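Side-chain contact in F-actin-capping protein subunit alpha (Plasmodium berghei, PDB 7A0H), which forms an asymmetric homodimer that probably caps the fast-growing barbed ends of actin filaments, blocking subunit exchange there: residues K125-V128 and D129-K133. Sequence-based numbering, arbitrary orientation.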
ATOM      1  N   LYS A 125      26.543  -9.675  17.933  1.00 38.82           N
ATOM      2  CA  LYS A 125      25.803  -9.420  19.157  1.00 43.40           C
ATOM      3  C   LYS A 125      26.346  -8.225  19.928  1.00 51.29           C
ATOM      4  O   LYS A 125      25.565  -7.427  20.478  1.00 54.08           O
ATOM      5  CB  LYS A 125      25.779 -10.690  20.026  1.00 44.33           C
ATOM      6  CG  LYS A 125      24.758 -11.755  19.298  1.00 42.07           C
ATOM      7  CD  LYS A 125      24.437 -12.980  20.055  1.00 69.14           C
ATOM      8  CE  LYS A 125      23.652 -13.944  19.156  1.00 70.08           C
ATOM      9  NZ  LYS A 125      22.266 -13.474  18.816  1.00 55.39           N
ATOM     10  N   GLU A 126      27.674  -8.066  19.993  1.00 49.01           N
ATOM     11  CA  GLU A 126      28.209  -6.940  20.762  1.00 40.41           C
ATOM     12  C   GLU A 126      27.767  -5.643  20.123  1.00 35.25           C
ATOM     13  O   GLU A 126      27.369  -4.671  20.803  1.00 37.24           O
ATOM     14  CB  GLU A 126      29.745  -7.050  20.857  1.00 48.22           C
ATOM     15  CG  GLU A 126      30.477  -5.838  21.447  1.00 66.90           C
ATOM     16  CD  GLU A 126      32.041  -5.971  21.451  1.00 75.49           C
ATOM     17  OE1 GLU A 126      32.671  -6.126  20.355  1.00 55.36           O
ATOM     18  OE2 GLU A 126      32.614  -5.919  22.570  1.00 79.27           O
ATOM     19  N   TYR A 127      27.770  -5.636  18.796  1.00 34.29           N
ATOM     20  CA  TYR A 127      27.450  -4.451  18.054  1.00 42.40           C
ATOM     21  C   TYR A 127      26.034  -3.997  18.387  1.00 47.82           C
ATOM     22  O   TYR A 127      25.785  -2.808  18.670  1.00 50.00           O
ATOM     23  CB  TYR A 127      27.621  -4.793  16.583  1.00 33.82           C
ATOM     24  CG  TYR A 127      26.946  -3.780  15.673  1.00 45.15           C
ATOM     25  CD1 TYR A 127      27.442  -2.535  15.575  1.00 40.41           C
ATOM     26  CD2 TYR A 127      25.752  -4.094  14.905  1.00 47.34           C
ATOM     27  CE1 TYR A 127      26.891  -1.574  14.739  1.00 39.46           C
ATOM     28  CE2 TYR A 127      25.206  -3.189  14.061  1.00 35.64           C
ATOM     29  CZ  TYR A 127      25.756  -1.868  14.013  1.00 41.48           C
ATOM     30  OH  TYR A 127      25.154  -0.896  13.260  1.00 40.44           O
ATOM     31  N   VAL A 128      25.083  -4.933  18.358  1.00 43.09           N
ATOM     32  CA  VAL A 128      23.695  -4.605  18.689  1.00 39.96           C
ATOM     33  C   VAL A 128      23.617  -4.115  20.120  1.00 37.14           C
ATOM     34  O   VAL A 128      22.930  -3.145  20.444  1.00 51.41           O
ATOM     35  CB  VAL A 128      22.813  -5.872  18.478  1.00 46.78           C
ATOM     36  CG1 VAL A 128      21.448  -5.682  19.093  1.00 44.11           C
ATOM     37  CG2 VAL A 128      22.770  -6.193  17.010  1.00 40.80           C
ATOM     38  N   ASP A 129      24.305  -4.793  20.997  1.00 44.28           N
ATOM     39  CA  ASP A 129      24.306  -4.406  22.395  1.00 52.04           C
ATOM     40  C   ASP A 129      24.812  -2.989  22.573  1.00 51.72           C
ATOM     41  O   ASP A 129      24.294  -2.206  23.400  1.00 59.30           O
ATOM     42  CB  ASP A 129      25.234  -5.394  23.136  1.00 52.64           C
ATOM     43  CG  ASP A 129      25.334  -5.118  24.597  1.00 55.50           C
ATOM     44  OD1 ASP A 129      24.286  -4.875  25.229  1.00 72.39           O
ATOM     45  OD2 ASP A 129      26.459  -5.202  25.134  1.00 89.83           O
ATOM     46  N   ILE A 130      25.863  -2.638  21.844  1.00 43.98           N
ATOM     47  CA  ILE A 130      26.426  -1.316  22.091  1.00 53.70           C
ATOM     48  C   ILE A 130      25.584  -0.211  21.450  1.00 45.27           C
ATOM     49  O   ILE A 130      25.456   0.868  22.011  1.00 47.46           O
ATOM     50  CB  ILE A 130      27.874  -1.271  21.584  1.00 46.35           C
ATOM     51  CG1 ILE A 130      28.739  -2.188  22.454  1.00 52.62           C
ATOM     52  CG2 ILE A 130      28.445   0.138  21.665  1.00 50.09           C
ATOM     53  CD1 ILE A 130      30.188  -2.401  21.906  1.00 43.52           C
ATOM     54  N   TYR A 131      25.055  -0.435  20.251  1.00 55.05           N
ATOM     55  CA  TYR A 131      24.530   0.642  19.422  1.00 54.82           C
ATOM     56  C   TYR A 131      22.999   0.720  19.229  1.00 60.58           C
ATOM     57  O   TYR A 131      22.513   1.802  18.866  1.00 61.44           O
ATOM     58  CB  TYR A 131      25.147   0.538  18.023  1.00 49.85           C
ATOM     59  CG  TYR A 131      26.569   0.809  18.088  1.00 55.45           C
ATOM     60  CD1 TYR A 131      27.018   2.083  18.326  1.00 56.80           C
ATOM     61  CD2 TYR A 131      27.488  -0.171  17.890  1.00 52.44           C
ATOM     62  CE1 TYR A 131      28.347   2.352  18.412  1.00 55.61           C
ATOM     63  CE2 TYR A 131      28.756   0.083  17.949  1.00 51.01           C
ATOM     64  CZ  TYR A 131      29.211   1.349  18.215  1.00 49.19           C
ATOM     65  OH  TYR A 131      30.561   1.603  18.275  1.00 43.36           O
ATOM     66  N   TYR A 132      22.246  -0.383  19.409  1.00 52.87           N
ATOM     67  CA  TYR A 132      20.772  -0.384  19.314  1.00 57.57           C
ATOM     68  C   TYR A 132      20.141   0.104  20.621  1.00 50.26           C
ATOM     69  O   TYR A 132      20.545  -0.274  21.722  1.00 50.42           O
ATOM     70  CB  TYR A 132      20.238  -1.823  18.976  1.00 52.42           C
ATOM     71  CG  TYR A 132      20.421  -2.209  17.512  1.00 53.55           C
ATOM     72  CD1 TYR A 132      19.468  -2.954  16.802  1.00 56.77           C
ATOM     73  CD2 TYR A 132      21.540  -1.779  16.825  1.00 50.84           C
ATOM     74  CE1 TYR A 132      19.625  -3.217  15.440  1.00 53.20           C
ATOM     75  CE2 TYR A 132      21.729  -2.063  15.499  1.00 52.00           C
ATOM     76  CZ  TYR A 132      20.775  -2.788  14.784  1.00 53.06           C
ATOM     77  OH  TYR A 132      20.987  -2.999  13.396  1.00 48.35           O
ATOM     78  N   LYS A 133      19.195   0.986  20.493  1.00 51.61           N
ATOM     79  CA  LYS A 133      18.261   1.302  21.555  1.00 59.91           C
ATOM     80  C   LYS A 133      17.943   0.107  22.446  1.00 59.02           C
ATOM     81  O   LYS A 133      17.611  -0.994  21.966  1.00 61.35           O
ATOM     82  CB  LYS A 133      16.920   1.795  20.945  1.00 66.75           C
ATOM     83  CG  LYS A 133      16.969   3.120  20.171  1.00 63.54           C
ATOM     84  CD  LYS A 133      15.613   3.485  19.485  1.00 63.59           C
ATOM     85  CE  LYS A 133      15.829   4.620  18.516  1.00 59.74           C
ATOM     86  NZ  LYS A 133      14.661   4.901  17.602  1.00 86.44           N
TER
HETATM   87  O   HOH W   1      21.013  -2.689  22.649  1.00 52.94           O
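Y127 meets two later tyrosines, Y131 at the end of the helix and Y132 just beyond it, and the three form an aromatic cluster. CD1 of Y127 lies 3.3 Å from CD2 of Y131, an oblique pairing with planes at 47°. Y132 turns its edge to the Y127 face in an offset edge-to-face pair, centroids 5.9 Å apart. With CG anti to the backbone N (chi1 164°), the Y127 ring comes back toward these partners although its CB points away. V128 CB sits over one face of the Y132 ring, and its CG1 approaches Y132 CG at 4.0 Å; a compact branched residue suits this place beside a broad ring. On the exposed side, E126 and I130 run side by side, the glutamate offering its CG methylene to CD1 of I130 at 3.5 Å.

Four consecutive i to i+4 backbone bonds close the last turn and set the spacing of these side chains. The final one, Y132 N to V128 O (3.0 Å), reaches the residue where helical geometry ends; a water can donate to V128 O or Y132 O. Tyrosine suits the cluster because its hydroxyl can find a polar partner: those of Y127 and Y132 both bond to E258, that of Y131 to R255. L286 of the second subunit packs against Y127 and Y131. The end of helix 112-131 packs through I177 against strand 170-183 of the antiparallel sheet, beside helix 243-266, whose L251 and I254 touch Y127.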